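Local coordinates for aldolase (Escherichia coli, PDB 6VOP), which is of unknown function but belongs to the class II aldolase and adducin N-terminal domain family, within the AraD-like clan, and assembles as a tetramer, at residues S62-D67 and D74-A79; K94-L99 and V168-S173; Q111-S116 and V133-Y138; R120-Y125 and E185-L190. The protein carries 2 engineered substitutions. One frame throughout, in Å; residues are numbered along the deposited sequence.

Contact 1 of 4, residues S62-D67 and D74-A79; sequences SKVAAD and DKPSAA. Engineered in segment 74-79: Ala78 (natural residue Lys), Ala79 (natural residue Glu).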
loop_
_atom_site.group_PDB
_atom_site.type_symbol
_atom_site.label_atom_id
_atom_site.label_comp_id
_atom_site.label_asym_id
_atom_site.label_seq_id
_atom_site.Cartn_x
_atom_site.Cartn_y
_atom_site.Cartn_z
ATOM N N SER A 62 -13.939 6.573 24.449
ATOM C CA SER A 62 -15.188 7.112 24.966
ATOM C C SER A 62 -16.130 5.994 25.400
ATOM O O SER A 62 -16.067 4.865 24.905
ATOM C CB SER A 62 -15.870 7.984 23.913
ATOM O OG SER A 62 -14.972 8.952 23.400
ATOM N N LYS A 63 -17.010 6.326 26.342
ATOM C CA LYS A 63 -18.021 5.407 26.856
ATOM C C LYS A 63 -19.347 6.156 26.869
ATOM O O LYS A 63 -19.494 7.148 27.591
ATOM C CB LYS A 63 -17.649 4.904 28.252
ATOM C CG LYS A 63 -18.412 3.677 28.720
ATOM C CD LYS A 63 -17.793 3.110 29.991
ATOM C CE LYS A 63 -18.672 2.039 30.616
ATOM N NZ LYS A 63 -18.218 1.682 31.992
ATOM N N VAL A 64 -20.302 5.698 26.062
ATOM C CA VAL A 64 -21.582 6.375 25.885
ATOM C C VAL A 64 -22.705 5.389 26.174
ATOM O O VAL A 64 -22.652 4.231 25.746
ATOM C CB VAL A 64 -21.726 6.964 24.464
ATOM C CG1 VAL A 64 -23.023 7.746 24.336
ATOM C CG2 VAL A 64 -20.533 7.849 24.127
ATOM N N ALA A 65 -23.721 5.852 26.898
ATOM C CA ALA A 65 -24.886 5.032 27.186
ATOM C C ALA A 65 -25.799 4.953 25.964
ATOM O O ALA A 65 -25.631 5.671 24.977
ATOM C CB ALA A 65 -25.649 5.588 28.387
ATOM N N ALA A 66 -26.789 4.061 26.047
ATOM C CA ALA A 66 -27.697 3.857 24.923
ATOM C C ALA A 66 -28.492 5.116 24.598
ATOM O O ALA A 66 -28.851 5.340 23.436
ATOM C CB ALA A 66 -28.642 2.691 25.217
ATOM N N ASP A 67 -28.773 5.950 25.598
ATOM C CA ASP A 67 -29.514 7.185 25.375
ATOM C C ASP A 67 -28.636 8.327 24.878
ATOM O O ASP A 67 -29.152 9.428 24.651
ATOM C CB ASP A 67 -30.231 7.607 26.662
ATOM C CG ASP A 67 -29.319 7.587 27.871
ATOM O OD1 ASP A 67 -28.338 8.359 27.889
ATOM O OD2 ASP A 67 -29.582 6.799 28.803
ATOM N N ASP A 74 -12.497 10.352 26.790
ATOM C CA ASP A 74 -12.460 11.602 26.050
ATOM C C ASP A 74 -13.788 11.841 25.336
ATOM O O ASP A 74 -14.654 10.964 25.258
ATOM C CB ASP A 74 -11.312 11.595 25.040
ATOM C CG ASP A 74 -9.971 11.877 25.680
ATOM O OD1 ASP A 74 -9.949 12.319 26.848
ATOM O OD2 ASP A 74 -8.937 11.660 25.011
ATOM N N LYS A 75 -13.940 13.048 24.809
ATOM C CA LYS A 75 -15.155 13.426 24.103
ATOM C C LYS A 75 -15.360 12.518 22.896
ATOM O O LYS A 75 -14.454 12.399 22.058
ATOM C CB LYS A 75 -15.075 14.887 23.666
ATOM C CG LYS A 75 -16.250 15.369 22.830
ATOM C CD LYS A 75 -17.514 15.503 23.658
ATOM C CE LYS A 75 -18.159 16.868 23.460
ATOM N NZ LYS A 75 -17.760 17.495 22.171
ATOM N N PRO A 76 -16.505 11.852 22.774
ATOM C CA PRO A 76 -16.726 10.969 21.625
ATOM C C PRO A 76 -16.815 11.759 20.329
ATOM O O PRO A 76 -17.086 12.961 20.313
ATOM C CB PRO A 76 -18.058 10.286 21.949
ATOM C CG PRO A 76 -18.748 11.234 22.876
ATOM C CD PRO A 76 -17.656 11.861 23.695
ATOM N N SER A 77 -16.573 11.053 19.228
ATOM C CA SER A 77 -16.674 11.665 17.912
ATOM C C SER A 77 -18.109 12.103 17.641
ATOM O O SER A 77 -19.069 11.508 18.137
ATOM C CB SER A 77 -16.204 10.687 16.833
ATOM O OG SER A 77 -16.538 9.351 17.171
ATOM N N ALA A 78 -18.253 13.171 16.853
ATOM C CA ALA A 78 -19.584 13.652 16.504
ATOM C C ALA A 78 -20.354 12.641 15.668
ATOM O O ALA A 78 -21.589 12.695 15.628
ATOM C CB ALA A 78 -19.487 14.984 15.759
ATOM N N ALA A 79 -19.655 11.717 15.006
ATOM C CA ALA A 79 -20.301 10.677 14.216
ATOM C C ALA A 79 -20.985 9.621 15.074
ATOM O O ALA A 79 -21.767 8.830 14.538
ATOM C CB ALA A 79 -19.276 10.008 13.298
#
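Ser62 and Pro76 meet where the chain, having made the beta hairpin of strands 62-64 and 70-72 at one margin of the mixed sheet of this class II aldolase-type domain, crosses over the start of the first strand, closest at Ser62 and Pro76. The strand shows how alternation sorts side chains: Ser62 and Val64 direct their CB atoms toward segment 74-79, whereas Lys63 between them points away. Ser62 carries the polar half of the contact. Ser62 OG, set beside its own backbone N (chi1 -52°), donates to Asp74 O over 2.8 Å. It arrives from above the carbonyl plane, about 50° out of it. The same OG lies 3.2 Å from Pro76 CA, while Ser62 CB rests against Pro76 CB at 3.7 Å. The serine is therefore bonded to the loop backbone and wedged against the proline ring by its carbon side. The carboxylate of Asp74 leads away and forms a salt bridge with Arg60, so this residue enters the contact through its carbonyl. One residue on from the proline, Ser77 OG is bonded to Thr47 O, and Pro76 also packs on Trp70 of strand 70-72. Val64 supplies the apolar half: its side chain and the proline ring cross at about a right angle, with one methyl, Val64 CG2, set 4.0 Å from Pro76 CG.

Contact 2 of 4, residues K94-L99 and V168-S173; sequences KAVVHL and VVCGES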
loop_
_atom_site.group_PDB
_atom_site.type_symbol
_atom_site.label_atom_id
_atom_site.label_comp_id
_atom_site.label_asym_id
_atom_site.label_seq_id
_atom_site.Cartn_x
_atom_site.Cartn_y
_atom_site.Cartn_z
ATOM N N LYS A 94 -23.835 -4.987 16.785
ATOM C CA LYS A 94 -23.022 -4.915 17.991
ATOM C C LYS A 94 -21.750 -4.099 17.814
ATOM O O LYS A 94 -20.997 -3.940 18.782
ATOM C CB LYS A 94 -22.655 -6.325 18.472
ATOM C CG LYS A 94 -23.843 -7.249 18.653
ATOM C CD LYS A 94 -24.767 -6.763 19.753
ATOM C CE LYS A 94 -25.871 -7.776 20.017
ATOM N NZ LYS A 94 -26.764 -7.349 21.129
ATOM N N ALA A 95 -21.485 -3.584 16.615
ATOM C CA ALA A 95 -20.300 -2.777 16.366
ATOM C C ALA A 95 -20.478 -2.039 15.049
ATOM O O ALA A 95 -21.082 -2.562 14.109
ATOM C CB ALA A 95 -19.027 -3.629 16.332
ATOM N N VAL A 96 -19.947 -0.821 14.994
ATOM C CA VAL A 96 -20.054 0.034 13.820
ATOM C C VAL A 96 -18.659 0.510 13.439
ATOM O O VAL A 96 -17.931 1.049 14.281
ATOM C CB VAL A 96 -20.985 1.236 14.067
ATOM C CG1 VAL A 96 -21.079 2.097 12.816
ATOM C CG2 VAL A 96 -22.364 0.764 14.506
ATOM N N VAL A 97 -18.289 0.309 12.177
ATOM C CA VAL A 97 -17.014 0.760 11.634
ATOM C C VAL A 97 -17.307 1.799 10.559
ATOM O O VAL A 97 -18.013 1.510 9.584
ATOM C CB VAL A 97 -16.187 -0.405 11.066
ATOM C CG1 VAL A 97 -14.975 0.120 10.310
ATOM C CG2 VAL A 97 -15.759 -1.343 12.180
ATOM N N HIS A 98 -16.773 3.005 10.739
ATOM C CA HIS A 98 -16.982 4.107 9.804
ATOM C C HIS A 98 -15.624 4.674 9.414
ATOM O O HIS A 98 -14.935 5.273 10.248
ATOM C CB HIS A 98 -17.874 5.189 10.413
ATOM C CG HIS A 98 -17.911 6.458 9.618
ATOM N ND1 HIS A 98 -17.997 6.470 8.243
ATOM C CD2 HIS A 98 -17.875 7.754 10.006
ATOM C CE1 HIS A 98 -18.011 7.721 7.817
ATOM N NE2 HIS A 98 -17.939 8.520 8.866
ATOM N N LEU A 99 -15.243 4.483 8.155
ATOM C CA LEU A 99 -13.993 4.996 7.619
ATOM C C LEU A 99 -14.261 5.683 6.288
ATOM O O LEU A 99 -15.285 5.450 5.644
ATOM C CB LEU A 99 -12.957 3.880 7.430
ATOM C CG LEU A 99 -12.574 3.061 8.663
ATOM C CD1 LEU A 99 -11.578 1.979 8.289
ATOM C CD2 LEU A 99 -12.005 3.964 9.740
ATOM N N VAL A 168 -20.262 2.969 5.858
ATOM C CA VAL A 168 -20.576 2.757 7.268
ATOM C C VAL A 168 -21.075 1.321 7.385
ATOM O O VAL A 168 -22.131 0.985 6.840
ATOM C CB VAL A 168 -21.630 3.741 7.798
ATOM C CG1 VAL A 168 -22.109 3.313 9.176
ATOM C CG2 VAL A 168 -21.069 5.155 7.845
ATOM N N VAL A 169 -20.319 0.476 8.082
ATOM C CA VAL A 169 -20.577 -0.958 8.122
ATOM C C VAL A 169 -20.819 -1.390 9.562
ATOM O O VAL A 169 -20.151 -0.914 10.486
ATOM C CB VAL A 169 -19.414 -1.756 7.495
ATOM C CG1 VAL A 169 -19.784 -3.217 7.368
ATOM C CG2 VAL A 169 -19.054 -1.186 6.130
ATOM N N CYS A 170 -21.776 -2.295 9.745
ATOM C CA CYS A 170 -22.136 -2.841 11.044
ATOM C C CYS A 170 -21.693 -4.297 11.136
ATOM O O CYS A 170 -21.210 -4.892 10.169
ATOM C CB CYS A 170 -23.645 -2.724 11.281
ATOM S SG CYS A 170 -24.294 -1.044 11.287
ATOM N N GLY A 171 -21.875 -4.874 12.318
ATOM C CA GLY A 171 -21.543 -6.269 12.533
ATOM C C GLY A 171 -21.966 -6.708 13.913
ATOM O O GLY A 171 -22.187 -5.886 14.810
ATOM N N GLU A 172 -22.088 -8.025 14.072
ATOM C CA GLU A 172 -22.397 -8.612 15.369
ATOM C C GLU A 172 -21.182 -8.662 16.287
ATOM O O GLU A 172 -21.300 -9.116 17.431
ATOM C CB GLU A 172 -22.989 -10.013 15.183
ATOM C CG GLU A 172 -24.231 -10.028 14.289
ATOM C CD GLU A 172 -24.978 -11.355 14.316
ATOM O OE1 GLU A 172 -25.430 -11.805 13.240
ATOM O OE2 GLU A 172 -25.120 -11.944 15.409
ATOM N N SER A 173 -20.028 -8.206 15.806
ATOM C CA SER A 173 -18.823 -8.046 16.608
ATOM C C SER A 173 -17.915 -7.077 15.868
ATOM O O SER A 173 -18.061 -6.870 14.661
ATOM C CB SER A 173 -18.116 -9.384 16.855
ATOM O OG SER A 173 -17.474 -9.854 15.684
#
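Val97 and Val169 form the tight part of this antiparallel pairing, deep in the sheet between strands 95-99 and 166-171. As a hydrogen-bonded pair they exchange two nearly straight bonds: Val97 N to Val169 O at 2.8 Å and Val169 N to Val97 O at 2.9 Å. Their side chains lie on one face of the sheet, where both pack against Met181 of helix 174-194. The opposite face carries Val96, His98, Val168 and Cys170, with helix 80-89 against Val96 and Cys170. There Val96 CG1 meets Val168 CG1 at 4.0 Å, and the second methyl, Val168 CG2, comes obliquely to the His98 ring, 3.4 Å from His98 ND1. His98 CG stands anti to the backbone N (chi1 169°), which carries the ring along this face to where its ND1 is bonded to Pro167 O.

Toward the surface the Ala95-Gly171 pair is held by two weak bonds, although Gly171 O also accepts a good one from Lys94 N at 2.7 Å. Lys94 sets CB and CG against Glu172 O, and its chain then leads away, while Ser173 OG turns to cap helix 174-194 at Glu176 N. At the other, buried end, His98 lies close to His100 and His165. This grouping is consistent with the three-histidine metal site of class II aldolases, without a metal in this model.

Contact 3 of 4, residues Q111-S116 and V133-Y138; sequences QGLDSS and VPLVPY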
loop_
_atom_site.group_PDB
_atom_site.type_symbol
_atom_site.label_atom_id
_atom_site.label_comp_id
_atom_site.label_asym_id
_atom_site.label_seq_id
_atom_site.Cartn_x
_atom_site.Cartn_y
_atom_site.Cartn_z
ATOM N N GLN A 111 -22.262 9.774 -9.984
ATOM C CA GLN A 111 -23.639 10.024 -10.374
ATOM C C GLN A 111 -24.299 8.727 -10.829
ATOM O O GLN A 111 -23.637 7.767 -11.237
ATOM C CB GLN A 111 -23.712 11.052 -11.504
ATOM C CG GLN A 111 -23.098 12.405 -11.197
ATOM C CD GLN A 111 -23.128 13.338 -12.401
ATOM O OE1 GLN A 111 -23.953 13.180 -13.302
ATOM N NE2 GLN A 111 -22.218 14.308 -12.425
ATOM N N GLY A 112 -25.626 8.709 -10.761
ATOM C CA GLY A 112 -26.372 7.567 -11.250
ATOM C C GLY A 112 -26.151 6.293 -10.471
ATOM O O GLY A 112 -26.289 5.201 -11.030
ATOM N N LEU A 113 -25.803 6.401 -9.192
ATOM C CA LEU A 113 -25.703 5.221 -8.351
ATOM C C LEU A 113 -27.091 4.679 -8.017
ATOM O O LEU A 113 -28.105 5.381 -8.104
ATOM C CB LEU A 113 -24.949 5.542 -7.060
ATOM C CG LEU A 113 -23.428 5.411 -7.105
ATOM C CD1 LEU A 113 -22.847 5.472 -5.699
ATOM C CD2 LEU A 113 -23.028 4.124 -7.805
ATOM N N ASP A 114 -27.126 3.406 -7.631
ATOM C CA ASP A 114 -28.343 2.764 -7.152
ATOM C C ASP A 114 -28.424 2.927 -5.638
ATOM O O ASP A 114 -27.569 2.414 -4.908
ATOM C CB ASP A 114 -28.367 1.285 -7.541
ATOM C CG ASP A 114 -29.777 0.755 -7.749
ATOM O OD1 ASP A 114 -30.632 0.970 -6.863
ATOM O OD2 ASP A 114 -30.036 0.126 -8.799
ATOM N N SER A 115 -29.452 3.637 -5.168
ATOM C CA SER A 115 -29.589 3.898 -3.740
ATOM C C SER A 115 -30.102 2.686 -2.971
ATOM O O SER A 115 -30.134 2.721 -1.735
ATOM C CB SER A 115 -30.512 5.098 -3.509
ATOM O OG SER A 115 -30.664 5.366 -2.125
ATOM N N SER A 116 -30.495 1.620 -3.669
ATOM C CA SER A 116 -30.913 0.382 -3.027
ATOM C C SER A 116 -29.759 -0.594 -2.848
ATOM O O SER A 116 -29.755 -1.365 -1.880
ATOM C CB SER A 116 -32.024 -0.274 -3.846
ATOM O OG SER A 116 -33.297 0.148 -3.395
ATOM N N VAL A 133 -26.195 -2.872 -0.147
ATOM C CA VAL A 133 -25.518 -1.692 0.382
ATOM C C VAL A 133 -26.265 -0.459 -0.111
ATOM O O VAL A 133 -25.955 0.064 -1.191
ATOM C CB VAL A 133 -24.040 -1.655 -0.031
ATOM C CG1 VAL A 133 -23.327 -0.509 0.672
ATOM C CG2 VAL A 133 -23.371 -2.982 0.285
ATOM N N PRO A 134 -27.257 0.027 0.629
ATOM C CA PRO A 134 -28.010 1.198 0.173
ATOM C C PRO A 134 -27.201 2.478 0.318
ATOM O O PRO A 134 -26.227 2.561 1.071
ATOM C CB PRO A 134 -29.240 1.207 1.085
ATOM C CG PRO A 134 -28.779 0.527 2.327
ATOM C CD PRO A 134 -27.787 -0.517 1.891
ATOM N N LEU A 135 -27.632 3.491 -0.426
ATOM C CA LEU A 135 -26.958 4.779 -0.483
ATOM C C LEU A 135 -27.671 5.776 0.418
ATOM O O LEU A 135 -28.891 5.944 0.324
ATOM C CB LEU A 135 -26.920 5.298 -1.920
ATOM C CG LEU A 135 -26.355 6.693 -2.168
ATOM C CD1 LEU A 135 -24.838 6.674 -2.081
ATOM C CD2 LEU A 135 -26.814 7.203 -3.521
ATOM N N VAL A 136 -26.909 6.431 1.287
ATOM C CA VAL A 136 -27.428 7.490 2.149
ATOM C C VAL A 136 -27.151 8.818 1.454
ATOM O O VAL A 136 -26.050 9.010 0.917
ATOM C CB VAL A 136 -26.794 7.427 3.550
ATOM C CG1 VAL A 136 -27.407 8.462 4.479
ATOM C CG2 VAL A 136 -26.955 6.032 4.134
ATOM N N PRO A 137 -28.109 9.745 1.413
ATOM C CA PRO A 137 -27.887 11.005 0.694
ATOM C C PRO A 137 -26.755 11.815 1.307
ATOM O O PRO A 137 -26.346 11.601 2.451
ATOM C CB PRO A 137 -29.228 11.739 0.831
ATOM C CG PRO A 137 -30.218 10.679 1.174
ATOM C CD PRO A 137 -29.474 9.648 1.956
ATOM N N TYR A 138 -26.238 12.760 0.522
ATOM C CA TYR A 138 -25.197 13.647 1.021
ATOM C C TYR A 138 -25.808 14.751 1.872
ATOM O O TYR A 138 -26.755 15.425 1.452
ATOM C CB TYR A 138 -24.390 14.272 -0.118
ATOM C CG TYR A 138 -23.543 15.428 0.374
ATOM C CD1 TYR A 138 -22.403 15.201 1.139
ATOM C CD2 TYR A 138 -23.904 16.743 0.114
ATOM C CE1 TYR A 138 -21.636 16.249 1.613
ATOM C CE2 TYR A 138 -23.143 17.799 0.583
ATOM C CZ TYR A 138 -22.010 17.546 1.332
ATOM O OH TYR A 138 -21.250 18.593 1.800
#
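The backbone N-H of Leu135 points at Ser115 O, with Leu135 N 2.9 Å from Ser115 O and above the carbonyl plane, 45° out of it. Strand 135-136 is the last strand of the mixed sheet within the chain. Its inner side pairs with strand 159-162, and on its other side the loop 111-116 bonds the N-H and carbonyl of Leu135. Ser115 does so with both backbone and side chain: its OG, anti to the backbone N (chi1 180°), extends to Leu135 O at 3.1 Å, so one serine grips both groups. Beside these bonds, Leu135 CB sits 3.5 Å from Ser115 CA, and the ring of Pro134 brings CB to 3.3 Å from Ser115 O. The geometry within the loop fits an Asx turn, Asp114 OD1 accepting from Ser116 N at 3.3 Å, although Asp114 is poorly ordered. Earlier in the same loop, Gln111 NE2 is hydrogen-bonded to Ile199 O of the second subunit. Apart from these polar groups the two leucines meet by their branches, Leu113 CD1 lying 4.3 Å from Leu135 CD1.

Contact 4 of 4, residues R120-Y125 and E185-L190; sequences RPFTPY and EETAKL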
loop_
_atom_site.group_PDB
_atom_site.type_symbol
_atom_site.label_atom_id
_atom_site.label_comp_id
_atom_site.label_asym_id
_atom_site.label_seq_id
_atom_site.Cartn_x
_atom_site.Cartn_y
_atom_site.Cartn_z
ATOM N N ARG A 120 -23.061 -3.885 -8.078
ATOM C CA ARG A 120 -23.610 -5.075 -8.718
ATOM C C ARG A 120 -22.631 -6.226 -8.535
ATOM O O ARG A 120 -21.471 -6.106 -8.949
ATOM C CB ARG A 120 -23.864 -4.831 -10.195
ATOM C CG ARG A 120 -24.553 -5.984 -10.897
ATOM C CD ARG A 120 -24.662 -5.737 -12.390
ATOM N NE ARG A 120 -25.335 -6.837 -13.073
ATOM C CZ ARG A 120 -25.418 -6.957 -14.395
ATOM N NH1 ARG A 120 -24.870 -6.039 -15.180
ATOM N NH2 ARG A 120 -26.049 -7.994 -14.931
ATOM N N PRO A 121 -23.040 -7.340 -7.929
ATOM C CA PRO A 121 -22.060 -8.347 -7.492
ATOM C C PRO A 121 -21.416 -9.084 -8.659
ATOM O O PRO A 121 -22.099 -9.606 -9.542
ATOM C CB PRO A 121 -22.891 -9.295 -6.621
ATOM C CG PRO A 121 -24.291 -9.101 -7.071
ATOM C CD PRO A 121 -24.407 -7.669 -7.494
ATOM N N PHE A 122 -20.079 -9.115 -8.646
ATOM C CA PHE A 122 -19.289 -10.006 -9.481
ATOM C C PHE A 122 -18.432 -10.963 -8.664
ATOM O O PHE A 122 -17.788 -11.842 -9.247
ATOM C CB PHE A 122 -18.384 -9.206 -10.430
ATOM C CG PHE A 122 -17.689 -8.054 -9.773
ATOM C CD1 PHE A 122 -16.481 -8.237 -9.120
ATOM C CD2 PHE A 122 -18.243 -6.786 -9.804
ATOM C CE1 PHE A 122 -15.839 -7.176 -8.513
ATOM C CE2 PHE A 122 -17.606 -5.721 -9.197
ATOM C CZ PHE A 122 -16.402 -5.915 -8.551
ATOM N N THR A 123 -18.387 -10.800 -7.342
ATOM C CA THR A 123 -17.820 -11.715 -6.368
ATOM C C THR A 123 -18.886 -12.053 -5.332
ATOM O O THR A 123 -19.746 -11.219 -5.031
ATOM C CB THR A 123 -16.594 -11.121 -5.659
ATOM O OG1 THR A 123 -16.939 -9.858 -5.074
ATOM C CG2 THR A 123 -15.444 -10.933 -6.637
ATOM N N PRO A 124 -18.862 -13.265 -4.768
ATOM C CA PRO A 124 -19.975 -13.698 -3.911
ATOM C C PRO A 124 -19.926 -13.176 -2.484
ATOM O O PRO A 124 -20.910 -13.347 -1.753
ATOM C CB PRO A 124 -19.838 -15.223 -3.927
ATOM C CG PRO A 124 -18.368 -15.439 -4.053
ATOM C CD PRO A 124 -17.855 -14.328 -4.938
ATOM N N TYR A 125 -18.838 -12.532 -2.066
ATOM C CA TYR A 125 -18.590 -12.379 -0.636
ATOM C C TYR A 125 -19.406 -11.252 -0.013
ATOM O O TYR A 125 -19.917 -11.406 1.102
ATOM C CB TYR A 125 -17.093 -12.183 -0.399
ATOM C CG TYR A 125 -16.299 -13.377 -0.875
ATOM C CD1 TYR A 125 -16.317 -14.570 -0.162
ATOM C CD2 TYR A 125 -15.566 -13.328 -2.056
ATOM C CE1 TYR A 125 -15.612 -15.673 -0.597
ATOM C CE2 TYR A 125 -14.856 -14.428 -2.501
ATOM C CZ TYR A 125 -14.886 -15.598 -1.766
ATOM O OH TYR A 125 -14.181 -16.699 -2.197
ATOM N N GLU A 185 -14.859 -2.406 0.881
ATOM C CA GLU A 185 -13.831 -1.578 0.258
ATOM C C GLU A 185 -13.090 -2.348 -0.826
ATOM O O GLU A 185 -12.712 -1.780 -1.859
ATOM C CB GLU A 185 -12.857 -1.072 1.322
ATOM C CG GLU A 185 -11.537 -0.553 0.780
ATOM C CD GLU A 185 -11.644 0.849 0.208
ATOM O OE1 GLU A 185 -12.761 1.408 0.197
ATOM O OE2 GLU A 185 -10.607 1.395 -0.221
ATOM N N GLU A 186 -12.875 -3.647 -0.610
ATOM C CA GLU A 186 -12.220 -4.469 -1.620
ATOM C C GLU A 186 -13.061 -4.555 -2.885
ATOM O O GLU A 186 -12.531 -4.499 -4.000
ATOM C CB GLU A 186 -11.947 -5.861 -1.053
ATOM C CG GLU A 186 -11.422 -6.864 -2.059
ATOM C CD GLU A 186 -9.934 -6.725 -2.301
ATOM O OE1 GLU A 186 -9.401 -7.489 -3.135
ATOM O OE2 GLU A 186 -9.300 -5.857 -1.666
ATOM N N THR A 187 -14.381 -4.677 -2.732
ATOM C CA THR A 187 -15.252 -4.802 -3.895
ATOM C C THR A 187 -15.329 -3.495 -4.674
ATOM O O THR A 187 -15.309 -3.504 -5.911
ATOM C CB THR A 187 -16.640 -5.263 -3.458
ATOM O OG1 THR A 187 -16.554 -6.613 -2.990
ATOM C CG2 THR A 187 -17.623 -5.200 -4.618
ATOM N N ALA A 188 -15.416 -2.362 -3.974
ATOM C CA ALA A 188 -15.364 -1.077 -4.664
ATOM C C ALA A 188 -14.030 -0.886 -5.370
ATOM O O ALA A 188 -13.975 -0.268 -6.439
ATOM C CB ALA A 188 -15.617 0.066 -3.683
ATOM N N LYS A 189 -12.950 -1.420 -4.795
ATOM C CA LYS A 189 -11.646 -1.345 -5.446
ATOM C C LYS A 189 -11.626 -2.160 -6.733
ATOM O O LYS A 189 -11.009 -1.751 -7.724
ATOM C CB LYS A 189 -10.559 -1.823 -4.484
ATOM C CG LYS A 189 -9.141 -1.650 -4.998
ATOM C CD LYS A 189 -8.128 -2.059 -3.939
ATOM C CE LYS A 189 -6.707 -1.767 -4.391
ATOM N NZ LYS A 189 -5.703 -2.211 -3.386
ATOM N N LEU A 190 -12.297 -3.313 -6.742
ATOM C CA LEU A 190 -12.356 -4.114 -7.961
ATOM C C LEU A 190 -13.188 -3.433 -9.038
ATOM O O LEU A 190 -12.891 -3.577 -10.230
ATOM C CB LEU A 190 -12.921 -5.498 -7.658
ATOM C CG LEU A 190 -12.079 -6.366 -6.725
ATOM C CD1 LEU A 190 -12.672 -7.761 -6.619
ATOM C CD2 LEU A 190 -10.643 -6.420 -7.212
HETATM O O HOH W 1 -14.952 -9.111 -3.352
#
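Phe122 meets Leu190 and Thr187 where the loop before helix 125-129 lies against the buried flank of helix 174-194. The side chain starts from a CB that does not point at the helix, but chi1 of 44° places CG between the backbone N and the carbonyl carbon and swings the ring inward. Farther along, Phe122 CE1 lies against Leu190, 3.5 Å from Leu190 CB and 3.7 Å from Leu190 CD1. At the tip, Phe122 CZ keeps touch with Leu190 and also comes 3.7 Å from Thr187 O, with Thr187 CG2 at 4.2 Å. Leu190 CB and CD1 and Thr187 O stand at the ring's edge, near its plane, so the phenylalanine meets the helix edge-on. Ile191 and Leu194 of the same helix, with Ile199 from a loop, also pack against it.

Beside the ring the contact turns polar. Thr123 and Thr187 slide past each other with their hydroxyls too far apart to bond, and a water bridges them, 2.7 Å from Thr123 OG1 and 3.0 Å from Thr187 OG1. Thr187 OG1 has a second partner in Glu183 O, one turn back in the helix, which helps to fix its rotation.

A third subunit closes over this region: its Asn164 bonds Phe122 O, and its His100 stacks on Tyr125. The arrangement is thus loop-on-helix packing at a subunit interface, consistent with the tetramers of class II aldolases, whose active sites lie between neighbouring subunits.

How the contacts relate
Three of the contacts follow one mixed sheet from margin to margin: contact 1 near the 70-72 edge, contact 2 close to the chain's centre, contact 3 at strand 135-136. Chemistry changes with place. The central pairing is strand to strand, held by main-chain hydrogen bonds with mostly apolar side chains on both faces, whereas both marginal contacts, partly buried, depend on a serine hydroxyl donating to a main-chain carbonyl. Contact 4 is buried although its centre lies about 16 Å from the centre of the chain, and it relies on an aromatic edge and a water. It shares with contact 2 the strand-helix succession 166-171 and 174-194. Contacts 1 and 2 touch through engineered Ala79 and His98; contacts 3 and 4 adjoin in sequence, and each borders another subunit.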